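Side-chain contacts in ribokinase, putative (Burkholderia thailandensis, PDB 3B1N), which is a nucleoside kinase of the ribokinase (pfkB) family that binds ADP and the nucleoside analogue mizoribine and probably phosphorylates nucleosides: residues B[22-27]-B[33-38]; B[241-246]-B[300-305]. One frame throughout, in Å; residues are numbered along the deposited sequence.

Interaction 1 (B[22-27]-B[33-38]); sequences REHILP and INLSFL. With MZR (5-hydroxy-1-(beta-D-ribofuranosyl)-1H-imidazole-4-carboxamide), chain C.
Ile25 and Ile33 bring the two backbones closest, with CA atoms 5.1 Å apart, where the loop 22-27 folds back on the chain leading into strand 35-38. The turn is consistent with the lid region of ribokinase-family kinases, and strand 35-38 pairs in parallel with a strand of the second subunit. His24 and Leu35 cross at about a right angle. Leu35 sets CD2 over one face of the imidazole, 4.1 Å from the centroid of the His24 ring and shifted toward its rim, in a CH-pi contact. With CG anti to the carbonyl carbon (chi1 -62°), the His24 ring offers Leu35 this face. The ring also meets Phe17 edge-to-face. With CG1 anti to the backbone N (chi1 180°), Ile33 extends to His24. Ile33 CG1 lies 3.6 Å from His24 O, and Ile33 CD1 lies 4.0 Å from His24 CB. Ile25 adds a looser touch, Ile25 CG2 to Ile33 CB at 4.3 Å. The His24 carbonyl is hydrogen-bonded to Tyr194 of the second subunit. Beyond the packed residues, Ser36 reaches mizoribine in the pocket of the second subunit. Ser36 OG sits 2.9 Å from both N7 and O6 of mizoribine.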
# COMPACT_ATOMS: atom_id res chain seq x y z
N ARG B 22 -3.37 4.71 -12.56
CA ARG B 22 -3.26 4.53 -13.98
C ARG B 22 -2.33 5.54 -14.65
O ARG B 22 -1.83 5.26 -15.73
CB ARG B 22 -4.65 4.67 -14.64
CG ARG B 22 -5.51 3.43 -14.37
CD ARG B 22 -6.95 3.68 -14.93
NE ARG B 22 -7.85 2.54 -14.62
CZ ARG B 22 -8.11 1.54 -15.45
NH1 ARG B 22 -7.51 1.49 -16.63
NH2 ARG B 22 -8.98 0.60 -15.06
N GLU B 23 -2.17 6.71 -14.03
CA GLU B 23 -1.34 7.78 -14.60
C GLU B 23 0.12 7.56 -14.28
O GLU B 23 0.97 8.36 -14.69
CB GLU B 23 -1.78 9.14 -14.07
CG GLU B 23 -3.21 9.48 -14.50
CD GLU B 23 -3.69 10.77 -13.86
OE1 GLU B 23 -2.87 11.60 -13.41
OE2 GLU B 23 -4.93 10.94 -13.78
N HIS B 24 0.43 6.48 -13.54
CA HIS B 24 1.83 6.31 -13.03
C HIS B 24 2.35 4.93 -13.33
O HIS B 24 3.43 4.57 -12.82
CB HIS B 24 1.88 6.60 -11.55
CG HIS B 24 1.50 8.00 -11.24
ND1 HIS B 24 2.41 9.05 -11.31
CD2 HIS B 24 0.30 8.56 -10.93
CE1 HIS B 24 1.78 10.19 -11.03
NE2 HIS B 24 0.50 9.92 -10.81
N ILE B 25 1.62 4.14 -14.11
CA ILE B 25 2.10 2.81 -14.52
C ILE B 25 2.84 2.92 -15.83
O ILE B 25 2.37 3.55 -16.80
CB ILE B 25 0.98 1.73 -14.55
CG1 ILE B 25 -0.11 2.07 -15.55
CG2 ILE B 25 0.46 1.45 -13.11
CD1 ILE B 25 -1.18 0.90 -15.61
N LEU B 26 4.05 2.36 -15.84
CA LEU B 26 4.93 2.37 -17.01
C LEU B 26 5.29 0.89 -17.34
O LEU B 26 6.34 0.35 -16.91
CB LEU B 26 6.16 3.25 -16.78
CG LEU B 26 5.98 4.76 -16.55
CD1 LEU B 26 7.29 5.44 -16.29
CD2 LEU B 26 5.27 5.35 -17.79
N PRO B 27 4.43 0.21 -18.08
CA PRO B 27 4.66 -1.22 -18.28
C PRO B 27 5.96 -1.54 -19.02
O PRO B 27 6.45 -2.67 -18.90
CB PRO B 27 3.47 -1.69 -19.12
CG PRO B 27 2.45 -0.63 -19.04
CD PRO B 27 3.13 0.66 -18.64
N ILE B 33 5.63 0.69 -11.32
CA ILE B 33 5.17 1.88 -10.61
C ILE B 33 6.03 2.12 -9.39
O ILE B 33 6.29 1.18 -8.64
CB ILE B 33 3.62 1.79 -10.25
CG1 ILE B 33 3.22 3.06 -9.51
CG2 ILE B 33 3.32 0.49 -9.43
CD1 ILE B 33 1.67 3.26 -9.42
N ASN B 34 6.45 3.37 -9.18
CA ASN B 34 7.07 3.77 -7.95
C ASN B 34 6.35 5.04 -7.55
O ASN B 34 6.21 5.95 -8.42
CB ASN B 34 8.54 4.19 -8.15
CG ASN B 34 9.52 3.03 -8.29
OD1 ASN B 34 10.67 3.36 -8.61
ND2 ASN B 34 9.13 1.75 -8.10
N LEU B 35 5.86 5.12 -6.32
CA LEU B 35 5.34 6.39 -5.80
C LEU B 35 5.89 6.61 -4.41
O LEU B 35 6.10 5.64 -3.67
CB LEU B 35 3.79 6.36 -5.68
CG LEU B 35 3.00 6.28 -6.97
CD1 LEU B 35 1.54 6.02 -6.60
CD2 LEU B 35 3.16 7.60 -7.79
N SER B 36 6.06 7.86 -3.99
CA SER B 36 6.37 8.16 -2.60
C SER B 36 5.72 9.51 -2.35
O SER B 36 6.07 10.51 -2.98
CB SER B 36 7.90 8.16 -2.33
OG SER B 36 8.17 8.34 -0.92
N PHE B 37 4.76 9.51 -1.45
CA PHE B 37 3.91 10.69 -1.25
C PHE B 37 3.81 10.98 0.24
O PHE B 37 3.85 10.05 1.09
CB PHE B 37 2.54 10.52 -1.92
CG PHE B 37 1.75 9.30 -1.48
CD1 PHE B 37 0.82 9.40 -0.44
CD2 PHE B 37 1.92 8.07 -2.12
CE1 PHE B 37 0.05 8.25 -0.04
CE2 PHE B 37 1.19 6.95 -1.71
CZ PHE B 37 0.25 7.05 -0.66
N LEU B 38 3.69 12.26 0.60
CA LEU B 38 3.63 12.63 2.01
C LEU B 38 2.28 12.31 2.61
O LEU B 38 1.20 12.50 1.98
CB LEU B 38 3.88 14.14 2.21
CG LEU B 38 5.30 14.64 2.05
CD1 LEU B 38 5.33 16.05 2.67
CD2 LEU B 38 6.43 13.76 2.62
N1 MZR C . 12.18 10.61 0.88
O3 MZR C . 13.62 8.52 1.77
C4 MZR C . 12.49 7.81 1.34
C5 MZR C . 11.30 8.40 0.75
C6 MZR C . 11.18 9.85 0.52
O6 MZR C . 10.11 10.28 -0.01
N7 MZR C . 10.50 7.35 0.49
C8 MZR C . 11.09 6.18 0.90
N9 MZR C . 12.32 6.48 1.47
C1' MZR C . 13.31 5.51 1.96
C2' MZR C . 12.82 4.45 2.91
O2' MZR C . 13.02 4.95 4.24
C3' MZR C . 13.59 3.19 2.48
O3' MZR C . 14.48 2.70 3.52
C4' MZR C . 14.38 3.59 1.25
O4' MZR C . 13.65 4.76 0.80
C5' MZR C . 14.30 2.55 0.14
O5' MZR C . 15.20 2.72 -1.05

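Interaction 2 (B[241-246]-B[300-305]); sequences RAERVI and DARFET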
# COMPACT_ATOMS: atom_id res chain seq x y z
N ARG B 241 -23.94 12.15 -7.42
CA ARG B 241 -22.77 13.06 -7.45
C ARG B 241 -22.27 13.33 -6.05
O ARG B 241 -23.01 13.79 -5.18
CB ARG B 241 -23.15 14.39 -8.15
CG ARG B 241 -21.98 15.34 -8.36
CD ARG B 241 -22.12 16.11 -9.67
NE ARG B 241 -20.92 15.90 -10.49
CZ ARG B 241 -20.77 14.94 -11.42
NH1 ARG B 241 -19.63 14.84 -12.10
NH2 ARG B 241 -21.76 14.08 -11.67
N ALA B 242 -20.98 13.06 -5.83
CA ALA B 242 -20.37 13.27 -4.53
C ALA B 242 -20.19 14.74 -4.28
O ALA B 242 -19.76 15.46 -5.20
CB ALA B 242 -18.99 12.60 -4.52
N GLU B 243 -20.42 15.16 -3.04
CA GLU B 243 -20.18 16.57 -2.69
C GLU B 243 -18.69 16.90 -2.84
O GLU B 243 -18.35 18.02 -3.26
CB GLU B 243 -20.71 16.94 -1.30
CG GLU B 243 -22.19 16.58 -1.06
CD GLU B 243 -23.19 17.55 -1.68
OE1 GLU B 243 -23.26 17.64 -2.94
OE2 GLU B 243 -23.95 18.18 -0.91
N ARG B 244 -17.83 15.93 -2.53
CA ARG B 244 -16.39 16.01 -2.77
C ARG B 244 -15.90 14.57 -2.64
O ARG B 244 -16.61 13.73 -2.08
CB ARG B 244 -15.70 16.93 -1.75
CG ARG B 244 -15.85 16.49 -0.31
CD ARG B 244 -15.38 17.52 0.77
NE ARG B 244 -15.46 16.89 2.10
CZ ARG B 244 -14.84 17.31 3.21
NH1 ARG B 244 -14.05 18.39 3.24
NH2 ARG B 244 -15.01 16.61 4.34
N VAL B 245 -14.73 14.31 -3.19
CA VAL B 245 -14.09 12.99 -3.08
C VAL B 245 -12.87 13.08 -2.19
O VAL B 245 -11.81 13.65 -2.56
CB VAL B 245 -13.68 12.42 -4.47
CG1 VAL B 245 -12.91 11.09 -4.33
CG2 VAL B 245 -14.95 12.27 -5.39
N ILE B 246 -13.02 12.52 -1.01
CA ILE B 246 -11.94 12.51 -0.02
C ILE B 246 -11.30 11.14 0.09
O ILE B 246 -10.05 11.00 0.01
CB ILE B 246 -12.50 12.98 1.34
CG1 ILE B 246 -13.04 14.42 1.23
CG2 ILE B 246 -11.46 12.88 2.41
CD1 ILE B 246 -11.95 15.46 0.86
N ASP B 300 -32.80 10.98 3.79
CA ASP B 300 -34.04 11.08 3.01
C ASP B 300 -34.09 12.33 2.12
O ASP B 300 -34.51 12.23 0.98
CB ASP B 300 -35.27 11.04 3.91
CG ASP B 300 -35.54 9.64 4.47
OD1 ASP B 300 -34.96 8.62 3.99
OD2 ASP B 300 -36.38 9.58 5.41
N ALA B 301 -33.59 13.44 2.66
CA ALA B 301 -33.57 14.71 1.88
C ALA B 301 -32.64 14.60 0.68
O ALA B 301 -32.97 15.04 -0.43
CB ALA B 301 -33.18 15.87 2.77
N ARG B 302 -31.46 13.99 0.86
CA ARG B 302 -30.55 13.82 -0.24
C ARG B 302 -31.04 12.80 -1.27
O ARG B 302 -30.79 12.93 -2.48
CB ARG B 302 -29.17 13.39 0.28
CG ARG B 302 -28.36 14.47 1.02
CD ARG B 302 -27.67 15.47 0.01
NE ARG B 302 -26.70 14.83 -0.90
CZ ARG B 302 -25.40 14.65 -0.63
NH1 ARG B 302 -24.90 15.03 0.55
NH2 ARG B 302 -24.61 14.08 -1.55
N PHE B 303 -31.79 11.78 -0.82
CA PHE B 303 -32.35 10.82 -1.75
C PHE B 303 -33.38 11.55 -2.64
O PHE B 303 -33.36 11.38 -3.85
CB PHE B 303 -33.05 9.67 -0.98
CG PHE B 303 -33.53 8.56 -1.88
CD1 PHE B 303 -32.82 7.33 -2.01
CD2 PHE B 303 -34.68 8.70 -2.66
CE1 PHE B 303 -33.23 6.31 -2.89
CE2 PHE B 303 -35.08 7.71 -3.53
CZ PHE B 303 -34.37 6.47 -3.66
N GLU B 304 -34.22 12.37 -2.00
CA GLU B 304 -35.22 13.15 -2.73
C GLU B 304 -34.56 14.08 -3.75
O GLU B 304 -35.00 14.14 -4.88
CB GLU B 304 -36.05 13.96 -1.74
CG GLU B 304 -37.10 13.16 -1.06
CD GLU B 304 -38.46 13.32 -1.74
OE1 GLU B 304 -39.44 12.77 -1.18
OE2 GLU B 304 -38.55 13.97 -2.81
N THR B 305 -33.49 14.78 -3.34
CA THR B 305 -32.78 15.67 -4.27
C THR B 305 -32.18 14.91 -5.44
O THR B 305 -32.28 15.34 -6.59
CB THR B 305 -31.71 16.47 -3.58
OG1 THR B 305 -32.34 17.31 -2.61
CG2 THR B 305 -30.97 17.34 -4.58
O HOH W 1 -25.31 14.88 -4.17
O HOH W 2 -21.47 13.31 -1.09
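Glu243 and Arg302 approach from opposite directions and meet with the carboxylate over one face of the guanidinium. The two planes are 38° apart. Glu243 CD lies 3.5 Å above the guanidinium plane of Arg302, offset toward its rim. Glu243 OE2 is 3.6 Å from Arg302 NH1. This is a salt bridge of charges alone, since no N-H points at the oxygen. The methylene takes part too: Glu243 CG is 3.5 Å from Arg302 NH1. The bend of Glu243 at chi2 (-78°) helps lay the carboxylate over the guanidinium, and bends at chi2 and chi3 bring the Arg302 group to the loop. Glu243 has two conformers; the stack belongs to one of them and is less certain for that.

Two waters form the next layer. One donates to Arg241 O at 2.7 Å and accepts from Arg302 NH2 at 2.8 Å. The other lies in the guanidinium plane, at its edge, and accepts from Glu243 N at 2.9 Å and from Arg302 NH2 at 3.3 Å. Both link the arginine to the loop backbone.

Farther out, Arg302 packs on Leu282 of helix 269-284. Ala242 and Val245 touch Ile284 of the same helix and the bound ADP. The contact thus joins helix 296-307 to the loop beside the nucleotide at the surface. The attraction probably rests on charge with little directional demand, while the waters supply the directed bonds.

Interactions 1 and 2 serve different parts of the kinase. Their centres are 31 Å apart, and their nearest atoms stay about 10 Å apart without touching. Interaction 1 lies in the region shared with the second subunit, its centre about 27 Å from the centre of the chain. Its strand puts Ser36 on the mizoribine held by that subunit, so one chain helps to complete the other's substrate pocket. The loop of interaction 2 supplies Ala242 to the ADP pocket, and the side chain of Arg241 is about 7 Å from the ADP. The two thus lie at different ligand sites: interaction 1 at the second subunit's nucleoside, interaction 2 at its own chain's ADP.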